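Putative tetR-family transcriptional regulatory protein (Streptomyces coelicolor, PDB 2DG8) probably binds DNA as a dimer through an N-terminal helix-turn-helix domain and regulates transcription, as TetR-family regulators do. Local coordinates at residues I22-I27 against A36-V41; V30-I35 against G44-H49; G62-H67 against Q101-L106. All coordinates share one frame; numbering follows the deposited sequence.

Contact 1. Residues I22-I27 against A36-V41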
ATOM      1  N   ILE A  22      15.487  -7.936   0.793  1.00 34.50           N
ATOM      2  CA  ILE A  22      14.051  -7.793   1.021  1.00 35.56           C
ATOM      3  C   ILE A  22      13.304  -7.620  -0.305  1.00 37.77           C
ATOM      4  O   ILE A  22      12.285  -8.275  -0.546  1.00 35.71           O
ATOM      5  CB  ILE A  22      13.746  -6.587   1.956  1.00 36.26           C
ATOM      6  CG1 ILE A  22      14.299  -6.866   3.359  1.00 35.01           C
ATOM      7  CG2 ILE A  22      12.237  -6.334   2.039  1.00 31.51           C
ATOM      8  CD1 ILE A  22      14.148  -5.699   4.318  1.00 37.25           C
ATOM      9  N   ALA A  23      13.821  -6.752  -1.172  1.00 38.38           N
ATOM     10  CA  ALA A  23      13.187  -6.506  -2.469  1.00 38.88           C
ATOM     11  C   ALA A  23      13.078  -7.781  -3.310  1.00 39.65           C
ATOM     12  O   ALA A  23      12.039  -8.063  -3.891  1.00 38.94           O
ATOM     13  CB  ALA A  23      13.966  -5.450  -3.235  1.00 34.43           C
ATOM     14  N   GLU A  24      14.158  -8.551  -3.362  1.00 43.06           N
ATOM     15  CA  GLU A  24      14.192  -9.776  -4.150  1.00 44.55           C
ATOM     16  C   GLU A  24      13.511 -11.004  -3.551  1.00 43.41           C
ATOM     17  O   GLU A  24      12.720 -11.662  -4.225  1.00 46.99           O
ATOM     18  CB  GLU A  24      15.641 -10.136  -4.479  1.00 48.85           C
ATOM     19  CG  GLU A  24      16.356  -9.140  -5.384  1.00 53.65           C
ATOM     20  CD  GLU A  24      17.839  -9.461  -5.550  1.00 56.72           C
ATOM     21  OE1 GLU A  24      18.172 -10.625  -5.873  1.00 59.47           O
ATOM     22  OE2 GLU A  24      18.670  -8.548  -5.362  1.00 55.99           O
ATOM     23  N   GLU A  25      13.795 -11.304  -2.289  1.00 41.61           N
ATOM     24  CA  GLU A  25      13.246 -12.506  -1.654  1.00 40.09           C
ATOM     25  C   GLU A  25      12.162 -12.297  -0.609  1.00 39.34           C
ATOM     26  O   GLU A  25      11.535 -13.264  -0.171  1.00 37.43           O
ATOM     27  CB  GLU A  25      14.388 -13.313  -1.023  1.00 40.58           C
ATOM     28  CG  GLU A  25      15.439 -13.802  -2.026  1.00 40.84           C
ATOM     29  CD  GLU A  25      16.627 -14.477  -1.356  1.00 41.39           C
ATOM     30  OE1 GLU A  25      16.406 -15.328  -0.470  1.00 43.48           O
ATOM     31  OE2 GLU A  25      17.780 -14.161  -1.717  1.00 42.58           O
ATOM     32  N   GLY A  26      11.953 -11.052  -0.192  1.00 36.66           N
ATOM     33  CA  GLY A  26      10.937 -10.781   0.806  1.00 35.47           C
ATOM     34  C   GLY A  26      11.495 -10.648   2.210  1.00 36.79           C
ATOM     35  O   GLY A  26      12.595 -11.127   2.508  1.00 37.75           O
ATOM     36  N   ILE A  27      10.720 -10.005   3.076  1.00 34.75           N
ATOM     37  CA  ILE A  27      11.104  -9.769   4.457  1.00 35.49           C
ATOM     38  C   ILE A  27      11.429 -11.035   5.270  1.00 36.13           C
ATOM     39  O   ILE A  27      12.389 -11.045   6.036  1.00 35.21           O
ATOM     40  CB  ILE A  27      10.004  -8.962   5.185  1.00 35.39           C
ATOM     41  CG1 ILE A  27      10.518  -8.465   6.534  1.00 39.17           C
ATOM     42  CG2 ILE A  27       8.753  -9.814   5.368  1.00 34.26           C
ATOM     43  CD1 ILE A  27      11.577  -7.392   6.416  1.00 41.57           C
ATOM     44  N   ALA A  36      25.226 -10.900   4.793  1.00 40.70           N
ATOM     45  CA  ALA A  36      26.682 -10.804   4.782  1.00 40.73           C
ATOM     46  C   ALA A  36      27.214 -11.221   3.412  1.00 40.01           C
ATOM     47  O   ALA A  36      28.079 -10.554   2.842  1.00 40.42           O
ATOM     48  CB  ALA A  36      27.287 -11.686   5.882  1.00 41.27           C
ATOM     49  N   GLN A  37      26.687 -12.321   2.882  1.00 41.46           N
ATOM     50  CA  GLN A  37      27.108 -12.805   1.569  1.00 43.32           C
ATOM     51  C   GLN A  37      26.868 -11.778   0.462  1.00 43.76           C
ATOM     52  O   GLN A  37      27.742 -11.544  -0.381  1.00 42.03           O
ATOM     53  CB  GLN A  37      26.372 -14.097   1.219  1.00 46.73           C
ATOM     54  CG  GLN A  37      26.699 -14.638  -0.176  1.00 49.44           C
ATOM     55  CD  GLN A  37      28.191 -14.864  -0.385  1.00 51.85           C
ATOM     56  OE1 GLN A  37      28.869 -15.433   0.472  1.00 54.13           O
ATOM     57  NE2 GLN A  37      28.703 -14.433  -1.533  1.00 52.60           N
ATOM     58  N   ARG A  38      25.682 -11.171   0.458  1.00 42.58           N
ATOM     59  CA  ARG A  38      25.353 -10.174  -0.557  1.00 42.38           C
ATOM     60  C   ARG A  38      26.212  -8.915  -0.407  1.00 43.10           C
ATOM     61  O   ARG A  38      26.597  -8.291  -1.392  1.00 43.32           O
ATOM     62  CB  ARG A  38      23.876  -9.786  -0.465  1.00 41.49           C
ATOM     63  CG  ARG A  38      22.901 -10.845  -0.930  1.00 41.44           C
ATOM     64  CD  ARG A  38      21.476 -10.404  -0.628  1.00 41.60           C
ATOM     65  NE  ARG A  38      20.475 -11.270  -1.245  1.00 44.36           N
ATOM     66  CZ  ARG A  38      19.846 -10.996  -2.384  1.00 43.23           C
ATOM     67  NH1 ARG A  38      20.113  -9.871  -3.037  1.00 41.36           N
ATOM     68  NH2 ARG A  38      18.947 -11.844  -2.869  1.00 41.82           N
ATOM     69  N   ALA A  39      26.495  -8.536   0.833  1.00 43.27           N
ATOM     70  CA  ALA A  39      27.307  -7.354   1.092  1.00 42.10           C
ATOM     71  C   ALA A  39      28.780  -7.688   0.916  1.00 43.20           C
ATOM     72  O   ALA A  39      29.636  -6.798   0.905  1.00 43.74           O
ATOM     73  CB  ALA A  39      27.056  -6.848   2.512  1.00 41.91           C
ATOM     74  N   GLY A  40      29.078  -8.975   0.776  1.00 42.60           N
ATOM     75  CA  GLY A  40      30.463  -9.378   0.622  1.00 43.46           C
ATOM     76  C   GLY A  40      31.277  -8.917   1.815  1.00 42.76           C
ATOM     77  O   GLY A  40      32.271  -8.209   1.666  1.00 44.29           O
ATOM     78  N   VAL A  41      30.827  -9.296   3.008  1.00 42.49           N
ATOM     79  CA  VAL A  41      31.506  -8.946   4.250  1.00 41.12           C
ATOM     80  C   VAL A  41      31.426 -10.161   5.161  1.00 40.62           C
ATOM     81  O   VAL A  41      30.474 -10.936   5.091  1.00 41.62           O
ATOM     82  CB  VAL A  41      30.828  -7.740   4.970  1.00 43.42           C
ATOM     83  CG1 VAL A  41      30.645  -6.590   4.000  1.00 43.41           C
ATOM     84  CG2 VAL A  41      29.478  -8.159   5.565  1.00 42.37           C
TER

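Contact 2. Residues V30-I35 against G44-H49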
ATOM      1  N   VAL A  30      15.026 -12.441   5.446  1.00 36.40           N
ATOM      2  CA  VAL A  30      16.098 -11.649   6.036  1.00 38.22           C
ATOM      3  C   VAL A  30      16.880 -12.454   7.068  1.00 39.04           C
ATOM      4  O   VAL A  30      16.308 -12.990   8.011  1.00 39.12           O
ATOM      5  CB  VAL A  30      15.561 -10.372   6.738  1.00 39.70           C
ATOM      6  CG1 VAL A  30      16.672  -9.734   7.581  1.00 40.50           C
ATOM      7  CG2 VAL A  30      15.055  -9.369   5.700  1.00 36.17           C
ATOM      8  N   SER A  31      18.190 -12.552   6.876  1.00 40.64           N
ATOM      9  CA  SER A  31      19.033 -13.260   7.831  1.00 40.75           C
ATOM     10  C   SER A  31      20.442 -12.726   7.725  1.00 40.68           C
ATOM     11  O   SER A  31      20.865 -12.257   6.666  1.00 41.49           O
ATOM     12  CB  SER A  31      19.030 -14.775   7.584  1.00 40.81           C
ATOM     13  OG  SER A  31      19.899 -15.143   6.527  1.00 40.61           O
ATOM     14  N   HIS A  32      21.154 -12.790   8.840  1.00 41.39           N
ATOM     15  CA  HIS A  32      22.529 -12.329   8.924  1.00 42.08           C
ATOM     16  C   HIS A  32      23.443 -12.967   7.890  1.00 40.96           C
ATOM     17  O   HIS A  32      24.242 -12.282   7.255  1.00 42.01           O
ATOM     18  CB  HIS A  32      23.062 -12.598  10.330  1.00 43.52           C
ATOM     19  CG  HIS A  32      22.621 -11.587  11.337  1.00 44.99           C
ATOM     20  ND1 HIS A  32      22.325 -11.913  12.642  1.00 50.21           N
ATOM     21  CD2 HIS A  32      22.427 -10.252  11.227  1.00 46.81           C
ATOM     22  CE1 HIS A  32      21.964 -10.821  13.293  1.00 50.39           C
ATOM     23  NE2 HIS A  32      22.019  -9.801  12.458  1.00 48.34           N
ATOM     24  N   ARG A  33      23.329 -14.279   7.717  1.00 42.09           N
ATOM     25  CA  ARG A  33      24.172 -14.979   6.753  1.00 41.77           C
ATOM     26  C   ARG A  33      23.925 -14.559   5.306  1.00 41.53           C
ATOM     27  O   ARG A  33      24.870 -14.273   4.567  1.00 40.93           O
ATOM     28  CB  ARG A  33      23.986 -16.492   6.889  1.00 45.65           C
ATOM     29  CG  ARG A  33      25.019 -17.168   7.790  1.00 50.58           C
ATOM     30  CD  ARG A  33      24.365 -18.014   8.873  1.00 56.45           C
ATOM     31  NE  ARG A  33      23.330 -18.896   8.333  1.00 61.60           N
ATOM     32  CZ  ARG A  33      22.667 -19.798   9.052  1.00 63.40           C
ATOM     33  NH1 ARG A  33      22.932 -19.945  10.345  1.00 64.54           N
ATOM     34  NH2 ARG A  33      21.733 -20.550   8.481  1.00 64.80           N
ATOM     35  N   ARG A  34      22.659 -14.513   4.902  1.00 40.64           N
ATOM     36  CA  ARG A  34      22.317 -14.136   3.537  1.00 40.64           C
ATOM     37  C   ARG A  34      22.771 -12.719   3.206  1.00 42.15           C
ATOM     38  O   ARG A  34      23.257 -12.448   2.103  1.00 42.92           O
ATOM     39  CB  ARG A  34      20.807 -14.241   3.317  1.00 42.46           C
ATOM     40  CG  ARG A  34      20.221 -15.622   3.539  1.00 44.28           C
ATOM     41  CD  ARG A  34      18.876 -15.761   2.828  1.00 46.54           C
ATOM     42  NE  ARG A  34      18.306 -17.086   3.033  1.00 47.13           N
ATOM     43  CZ  ARG A  34      17.660 -17.463   4.130  1.00 49.73           C
ATOM     44  NH1 ARG A  34      17.479 -16.611   5.129  1.00 47.16           N
ATOM     45  NH2 ARG A  34      17.224 -18.713   4.245  1.00 51.42           N
ATOM     46  N   ILE A  35      22.615 -11.813   4.165  1.00 41.45           N
ATOM     47  CA  ILE A  35      22.995 -10.422   3.963  1.00 39.08           C
ATOM     48  C   ILE A  35      24.502 -10.257   3.882  1.00 40.03           C
ATOM     49  O   ILE A  35      25.008  -9.560   2.997  1.00 40.71           O
ATOM     50  CB  ILE A  35      22.419  -9.527   5.089  1.00 38.62           C
ATOM     51  CG1 ILE A  35      20.888  -9.512   4.982  1.00 37.03           C
ATOM     52  CG2 ILE A  35      22.984  -8.111   4.991  1.00 34.43           C
ATOM     53  CD1 ILE A  35      20.188  -8.896   6.168  1.00 39.99           C
ATOM     54  N   GLY A  44      30.636 -12.018  10.824  1.00 39.16           N
ATOM     55  CA  GLY A  44      30.799 -11.282  12.065  1.00 39.62           C
ATOM     56  C   GLY A  44      30.514  -9.790  11.961  1.00 41.06           C
ATOM     57  O   GLY A  44      30.167  -9.155  12.959  1.00 41.65           O
ATOM     58  N   SER A  45      30.655  -9.224  10.763  1.00 39.24           N
ATOM     59  CA  SER A  45      30.412  -7.799  10.560  1.00 39.11           C
ATOM     60  C   SER A  45      28.967  -7.416  10.859  1.00 38.11           C
ATOM     61  O   SER A  45      28.686  -6.266  11.187  1.00 39.65           O
ATOM     62  CB  SER A  45      30.738  -7.393   9.124  1.00 39.28           C
ATOM     63  OG  SER A  45      32.069  -7.701   8.789  1.00 44.49           O
ATOM     64  N   MET A  46      28.054  -8.376  10.739  1.00 36.49           N
ATOM     65  CA  MET A  46      26.643  -8.109  10.992  1.00 36.30           C
ATOM     66  C   MET A  46      26.421  -7.650  12.434  1.00 36.54           C
ATOM     67  O   MET A  46      25.862  -6.580  12.675  1.00 34.92           O
ATOM     68  CB  MET A  46      25.798  -9.360  10.704  1.00 34.95           C
ATOM     69  CG  MET A  46      25.756  -9.784   9.230  1.00 38.17           C
ATOM     70  SD  MET A  46      25.096  -8.499   8.114  1.00 41.73           S
ATOM     71  CE  MET A  46      26.516  -7.913   7.426  1.00 42.56           C
ATOM     72  N   THR A  47      26.871  -8.457  13.388  1.00 36.29           N
ATOM     73  CA  THR A  47      26.709  -8.137  14.803  1.00 36.94           C
ATOM     74  C   THR A  47      27.734  -7.120  15.320  1.00 35.35           C
ATOM     75  O   THR A  47      27.622  -6.617  16.435  1.00 34.12           O
ATOM     76  CB  THR A  47      26.778  -9.414  15.652  1.00 37.19           C
ATOM     77  OG1 THR A  47      27.974 -10.135  15.331  1.00 38.67           O
ATOM     78  CG2 THR A  47      25.570 -10.288  15.373  1.00 37.16           C
ATOM     79  N   TYR A  48      28.739  -6.819  14.514  1.00 35.73           N
ATOM     80  CA  TYR A  48      29.721  -5.829  14.921  1.00 35.66           C
ATOM     81  C   TYR A  48      29.072  -4.446  14.790  1.00 36.44           C
ATOM     82  O   TYR A  48      29.236  -3.570  15.652  1.00 35.08           O
ATOM     83  CB  TYR A  48      30.956  -5.890  14.016  1.00 37.16           C
ATOM     84  CG  TYR A  48      31.997  -4.842  14.360  1.00 37.41           C
ATOM     85  CD1 TYR A  48      33.084  -5.153  15.175  1.00 38.64           C
ATOM     86  CD2 TYR A  48      31.856  -3.525  13.922  1.00 41.53           C
ATOM     87  CE1 TYR A  48      34.005  -4.181  15.551  1.00 39.07           C
ATOM     88  CE2 TYR A  48      32.771  -2.541  14.292  1.00 43.24           C
ATOM     89  CZ  TYR A  48      33.841  -2.880  15.109  1.00 42.46           C
ATOM     90  OH  TYR A  48      34.730  -1.909  15.487  1.00 46.88           O
ATOM     91  N   HIS A  49      28.323  -4.271  13.702  1.00 35.12           N
ATOM     92  CA  HIS A  49      27.669  -3.003  13.384  1.00 34.27           C
ATOM     93  C   HIS A  49      26.231  -2.843  13.839  1.00 33.55           C
ATOM     94  O   HIS A  49      25.756  -1.723  13.989  1.00 34.43           O
ATOM     95  CB  HIS A  49      27.706  -2.777  11.869  1.00 33.79           C
ATOM     96  CG  HIS A  49      29.081  -2.586  11.321  1.00 33.99           C
ATOM     97  ND1 HIS A  49      29.773  -1.400  11.451  1.00 38.69           N
ATOM     98  CD2 HIS A  49      29.907  -3.435  10.665  1.00 36.90           C
ATOM     99  CE1 HIS A  49      30.965  -1.526  10.895  1.00 40.46           C
ATOM    100  NE2 HIS A  49      31.073  -2.752  10.411  1.00 39.42           N
TER

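Contact 3. Residues G62-H67 against Q101-L106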
ATOM      1  N   GLY A  62      14.877   2.950   6.771  1.00 32.95           N
ATOM      2  CA  GLY A  62      15.030   4.375   6.981  1.00 34.01           C
ATOM      3  C   GLY A  62      15.820   4.914   5.803  1.00 35.53           C
ATOM      4  O   GLY A  62      15.562   6.017   5.329  1.00 37.08           O
ATOM      5  N   ARG A  63      16.789   4.132   5.330  1.00 34.28           N
ATOM      6  CA  ARG A  63      17.592   4.534   4.180  1.00 35.74           C
ATOM      7  C   ARG A  63      16.714   4.589   2.924  1.00 34.33           C
ATOM      8  O   ARG A  63      16.826   5.520   2.120  1.00 31.98           O
ATOM      9  CB  ARG A  63      18.736   3.547   3.931  1.00 36.08           C
ATOM     10  CG  ARG A  63      19.444   3.819   2.620  1.00 43.16           C
ATOM     11  CD  ARG A  63      20.044   2.571   1.996  1.00 47.49           C
ATOM     12  NE  ARG A  63      21.397   2.303   2.464  1.00 51.37           N
ATOM     13  CZ  ARG A  63      22.443   2.141   1.655  1.00 52.68           C
ATOM     14  NH1 ARG A  63      22.286   2.221   0.336  1.00 52.31           N
ATOM     15  NH2 ARG A  63      23.643   1.909   2.163  1.00 49.00           N
ATOM     16  N   PHE A  64      15.871   3.570   2.741  1.00 33.23           N
ATOM     17  CA  PHE A  64      14.965   3.529   1.589  1.00 33.77           C
ATOM     18  C   PHE A  64      14.020   4.728   1.682  1.00 32.22           C
ATOM     19  O   PHE A  64      13.695   5.371   0.689  1.00 34.02           O
ATOM     20  CB  PHE A  64      14.146   2.231   1.576  1.00 32.71           C
ATOM     21  CG  PHE A  64      13.028   2.247   0.580  1.00 33.07           C
ATOM     22  CD1 PHE A  64      11.719   2.493   0.984  1.00 32.63           C
ATOM     23  CD2 PHE A  64      13.293   2.083  -0.780  1.00 35.29           C
ATOM     24  CE1 PHE A  64      10.689   2.580   0.044  1.00 32.30           C
ATOM     25  CE2 PHE A  64      12.269   2.172  -1.727  1.00 34.11           C
ATOM     26  CZ  PHE A  64      10.967   2.420  -1.311  1.00 30.65           C
ATOM     27  N   THR A  65      13.600   5.024   2.900  1.00 31.40           N
ATOM     28  CA  THR A  65      12.712   6.143   3.175  1.00 34.18           C
ATOM     29  C   THR A  65      13.352   7.476   2.767  1.00 33.90           C
ATOM     30  O   THR A  65      12.707   8.312   2.128  1.00 33.10           O
ATOM     31  CB  THR A  65      12.321   6.125   4.677  1.00 33.89           C
ATOM     32  OG1 THR A  65      10.978   5.631   4.785  1.00 38.72           O
ATOM     33  CG2 THR A  65      12.452   7.497   5.327  1.00 36.43           C
ATOM     34  N   ASP A  66      14.622   7.658   3.110  1.00 33.95           N
ATOM     35  CA  ASP A  66      15.351   8.881   2.764  1.00 35.90           C
ATOM     36  C   ASP A  66      15.371   9.064   1.250  1.00 34.64           C
ATOM     37  O   ASP A  66      15.238  10.175   0.735  1.00 34.12           O
ATOM     38  CB  ASP A  66      16.796   8.802   3.281  1.00 36.76           C
ATOM     39  CG  ASP A  66      16.895   8.955   4.794  1.00 41.27           C
ATOM     40  OD1 ASP A  66      17.973   8.659   5.356  1.00 43.53           O
ATOM     41  OD2 ASP A  66      15.904   9.380   5.425  1.00 41.59           O
ATOM     42  N   HIS A  67      15.542   7.950   0.548  1.00 35.79           N
ATOM     43  CA  HIS A  67      15.605   7.914  -0.914  1.00 35.71           C
ATOM     44  C   HIS A  67      14.335   8.416  -1.609  1.00 34.95           C
ATOM     45  O   HIS A  67      14.405   9.246  -2.517  1.00 35.76           O
ATOM     46  CB  HIS A  67      15.922   6.475  -1.361  1.00 38.16           C
ATOM     47  CG  HIS A  67      15.583   6.191  -2.791  1.00 43.18           C
ATOM     48  ND1 HIS A  67      16.304   6.705  -3.849  1.00 43.43           N
ATOM     49  CD2 HIS A  67      14.590   5.449  -3.338  1.00 45.03           C
ATOM     50  CE1 HIS A  67      15.769   6.290  -4.983  1.00 46.53           C
ATOM     51  NE2 HIS A  67      14.728   5.527  -4.702  1.00 46.18           N
ATOM     52  N   GLN A 101      10.341  -1.124  -9.991  1.00 33.93           N
ATOM     53  CA  GLN A 101       9.572  -2.177  -9.345  1.00 37.16           C
ATOM     54  C   GLN A 101      10.192  -2.478  -7.978  1.00 36.19           C
ATOM     55  O   GLN A 101       9.488  -2.844  -7.040  1.00 39.58           O
ATOM     56  CB  GLN A 101       9.540  -3.450 -10.207  1.00 40.33           C
ATOM     57  CG  GLN A 101       8.869  -4.646  -9.524  1.00 42.62           C
ATOM     58  CD  GLN A 101       8.592  -5.799 -10.474  1.00 45.05           C
ATOM     59  OE1 GLN A 101       9.413  -6.118 -11.336  1.00 48.68           O
ATOM     60  NE2 GLN A 101       7.437  -6.441 -10.311  1.00 41.47           N
ATOM     61  N   ARG A 102      11.507  -2.317  -7.873  1.00 36.08           N
ATOM     62  CA  ARG A 102      12.223  -2.552  -6.615  1.00 35.82           C
ATOM     63  C   ARG A 102      11.708  -1.584  -5.550  1.00 34.51           C
ATOM     64  O   ARG A 102      11.462  -1.974  -4.415  1.00 33.98           O
ATOM     65  CB  ARG A 102      13.726  -2.344  -6.818  1.00 37.88           C
ATOM     66  CG  ARG A 102      14.546  -2.258  -5.535  1.00 39.94           C
ATOM     67  CD  ARG A 102      15.666  -1.240  -5.701  1.00 44.16           C
ATOM     68  NE  ARG A 102      16.496  -1.093  -4.506  1.00 44.85           N
ATOM     69  CZ  ARG A 102      17.337  -2.020  -4.060  1.00 49.14           C
ATOM     70  NH1 ARG A 102      18.048  -1.796  -2.961  1.00 47.71           N
ATOM     71  NH2 ARG A 102      17.473  -3.170  -4.714  1.00 48.20           N
ATOM     72  N   ASP A 103      11.547  -0.318  -5.922  1.00 33.96           N
ATOM     73  CA  ASP A 103      11.047   0.680  -4.985  1.00 33.30           C
ATOM     74  C   ASP A 103       9.592   0.395  -4.589  1.00 33.63           C
ATOM     75  O   ASP A 103       9.215   0.529  -3.420  1.00 32.81           O
ATOM     76  CB  ASP A 103      11.187   2.079  -5.589  1.00 34.53           C
ATOM     77  CG  ASP A 103      12.639   2.545  -5.642  1.00 36.23           C
ATOM     78  OD1 ASP A 103      12.909   3.629  -6.205  1.00 36.61           O
ATOM     79  OD2 ASP A 103      13.514   1.821  -5.108  1.00 38.80           O
ATOM     80  N   LEU A 104       8.777  -0.008  -5.560  1.00 32.44           N
ATOM     81  CA  LEU A 104       7.382  -0.331  -5.286  1.00 31.61           C
ATOM     82  C   LEU A 104       7.313  -1.493  -4.291  1.00 30.06           C
ATOM     83  O   LEU A 104       6.541  -1.460  -3.340  1.00 29.44           O
ATOM     84  CB  LEU A 104       6.667  -0.718  -6.585  1.00 31.97           C
ATOM     85  CG  LEU A 104       5.257  -1.298  -6.472  1.00 35.64           C
ATOM     86  CD1 LEU A 104       4.282  -0.244  -5.924  1.00 33.52           C
ATOM     87  CD2 LEU A 104       4.819  -1.789  -7.854  1.00 37.46           C
ATOM     88  N   VAL A 105       8.118  -2.524  -4.525  1.00 28.85           N
ATOM     89  CA  VAL A 105       8.145  -3.692  -3.642  1.00 29.94           C
ATOM     90  C   VAL A 105       8.627  -3.337  -2.227  1.00 28.01           C
ATOM     91  O   VAL A 105       8.039  -3.778  -1.238  1.00 30.43           O
ATOM     92  CB  VAL A 105       9.053  -4.818  -4.245  1.00 32.49           C
ATOM     93  CG1 VAL A 105       9.228  -5.965  -3.254  1.00 31.46           C
ATOM     94  CG2 VAL A 105       8.437  -5.336  -5.532  1.00 29.16           C
ATOM     95  N   LEU A 106       9.683  -2.529  -2.127  1.00 28.86           N
ATOM     96  CA  LEU A 106      10.209  -2.134  -0.816  1.00 26.61           C
ATOM     97  C   LEU A 106       9.173  -1.282  -0.088  1.00 27.53           C
ATOM     98  O   LEU A 106       8.995  -1.393   1.130  1.00 26.62           O
ATOM     99  CB  LEU A 106      11.530  -1.372  -0.975  1.00 27.99           C
ATOM    100  CG  LEU A 106      12.732  -2.221  -1.447  1.00 29.87           C
ATOM    101  CD1 LEU A 106      13.966  -1.330  -1.685  1.00 26.35           C
ATOM    102  CD2 LEU A 106      13.044  -3.289  -0.398  1.00 29.59           C
TER

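Contact 1. Residues I22-I27 against A36-V41
The last turn of helix 10-25, carrying Glu24 and Glu25, faces the last turn of helix 32-39, carrying Arg38, and the backbones stay far enough apart that long charged side chains alone span the gap. These are the first two helices of the TetR-family DNA-binding domain, helix 32-39 being the leading helix of its helix-turn-helix. Arg38 reaches over with its chain extended from CG to NE and offers the edge of its guanidinium to both glutamates, forming a salt-bridge network. Glu24 comes from the opposite direction and receives two bonds: NH1 of Arg38 gives to Glu24 OE2 at 3.0 Å, and NH2 of Arg38 gives a weak one to Glu24 OE1 at 3.3 Å. This is no coplanar pairing, since the carboxylate and guanidinium planes stand 70° apart and NH1 meets OE2 from above the carboxylate. Glu25 OE1 forms a salt bridge with Arg29, while its OE2 goes to Arg38, so Glu25 links two arginines. A glycine with positive phi follows each helix; Gly40 closes a Schellman motif in which Val41 N bonds to Ala36 O at 3.0 Å. The second subunit reaches the carbonyls of Ile22 and Ala23 through its Arg116. The shortest of the three bonds to Arg38 is NH2 to Glu25 OE2, 2.8 Å, lying in the guanidinium plane and arriving on the anti side of the carboxylate.

Contact 2. Residues V30-I35 against G44-H49
Met46 lays its side chain along His32 and ends against Ile35, joining the two helices of the helix-turn-helix, 32-39 and 44-49; in TetR-family proteins the second of these is the recognition helix. The backbones come nearest at His32 and Met46, whose CA atoms are 6.2 Å apart. On the packed side, Met46 CB sits 3.5 Å from His32 CD2, and the two side chains run alongside one another, pointing opposite ways. Chi1 of Met46 (-67°) sets its CG beside its own backbone N, and this Met46 CG lies 3.5 Å from the backbone O of His32. The bend at chi2 (-59°) then turns the sulfur toward Ile35 of helix 32-39, where Met46 SD rests 3.8 Å from Ile35 CG2, the branch of Ile35 that points anti to its own backbone N. Met46 SD also lies oblique to the His32 ring, 5.5 Å from its centroid.

The outer side is looser. Thr47 CG2 comes only to 4.2 Å from His32 CE1, the two side chains crossing at about a right angle, and Thr47 is exposed. His32 NE2 is covered by this contact and finds no polar partner in the model. Apart from the contact itself, Ser31 OG caps the start of helix 32-39 by accepting from Arg34 N. Helix 10-25 contributes Ile14 against Met46 and Thr18 against Ile35, while helix 53-77 packs Ile53 on His32 and Leu56 on Ile35.

Contact 3. Residues G62-H67 against Q101-L106
The Phe64 ring carries Leu106 CB over one face and has Asp103 OD2 at its edge, while the His67 ring meets Asp103 OD1 at its own edge. This is a helix-helix crossing of an all-alpha TetR-family regulator, joining helix 53-77 to helix 101-116 of the C-terminal region; the axes of the two short segments pass 11.4 Å apart, and their N-to-C directions differ by 125°, nearer antiparallel than parallel. Leu106 CB makes a CH-pi contact, 3.8 Å from the Phe64 centroid and offset toward the rim of the ring. Leu106 CD1 follows at 3.6 Å from Phe64 CD2. Chi1 of 169° sends the Phe64 ring away from its own amide, and Phe64 CZ ends 3.3 Å from the backbone O of Asp103, an oxygen that also accepts from Thr107. The carboxylate thus touches both rings, and Asp103 N is held by Ser100 OG. Replacing Asp103 with an alanine would probably leave His67 NE2 without its acceptor and open a gap beside Phe64 CE2. At the start of the same helix, Gln101 bonds to the carbonyl of Ala115 of the second subunit, and Arg102 forms a salt bridge with Asp20 of helix 10-25. On the more exposed side His67 NE2 donates to Asp103 OD1 at 3.0 Å; the oxygen lies in the imidazole plane, whereas the nitrogen sits 41° out of the carboxylate plane.

Contacts 1 and 2 share helix 32-39 and tie the three helices of the DNA-binding domain together; their centres lie about 10 Å apart. They meet where Met46 CE packs 3.5 Å from Val41 CG2, and where Val30 CG2 lies 3.5 Å from Ile22 CG1. Contact 3, about 14 Å from contact 1 between centres, belongs to the junction with the C-terminal helices: Leu106 CD2 reaches Ala23 N at 3.6 Å, so helix 101-116 backs directly onto helix 10-25. Contacts 2 and 3 do not touch, their nearest atoms being about 9 Å apart, but helix 53-77 follows helix 44-49 in the chain. Contacts 1 and 3 both also reach the second subunit.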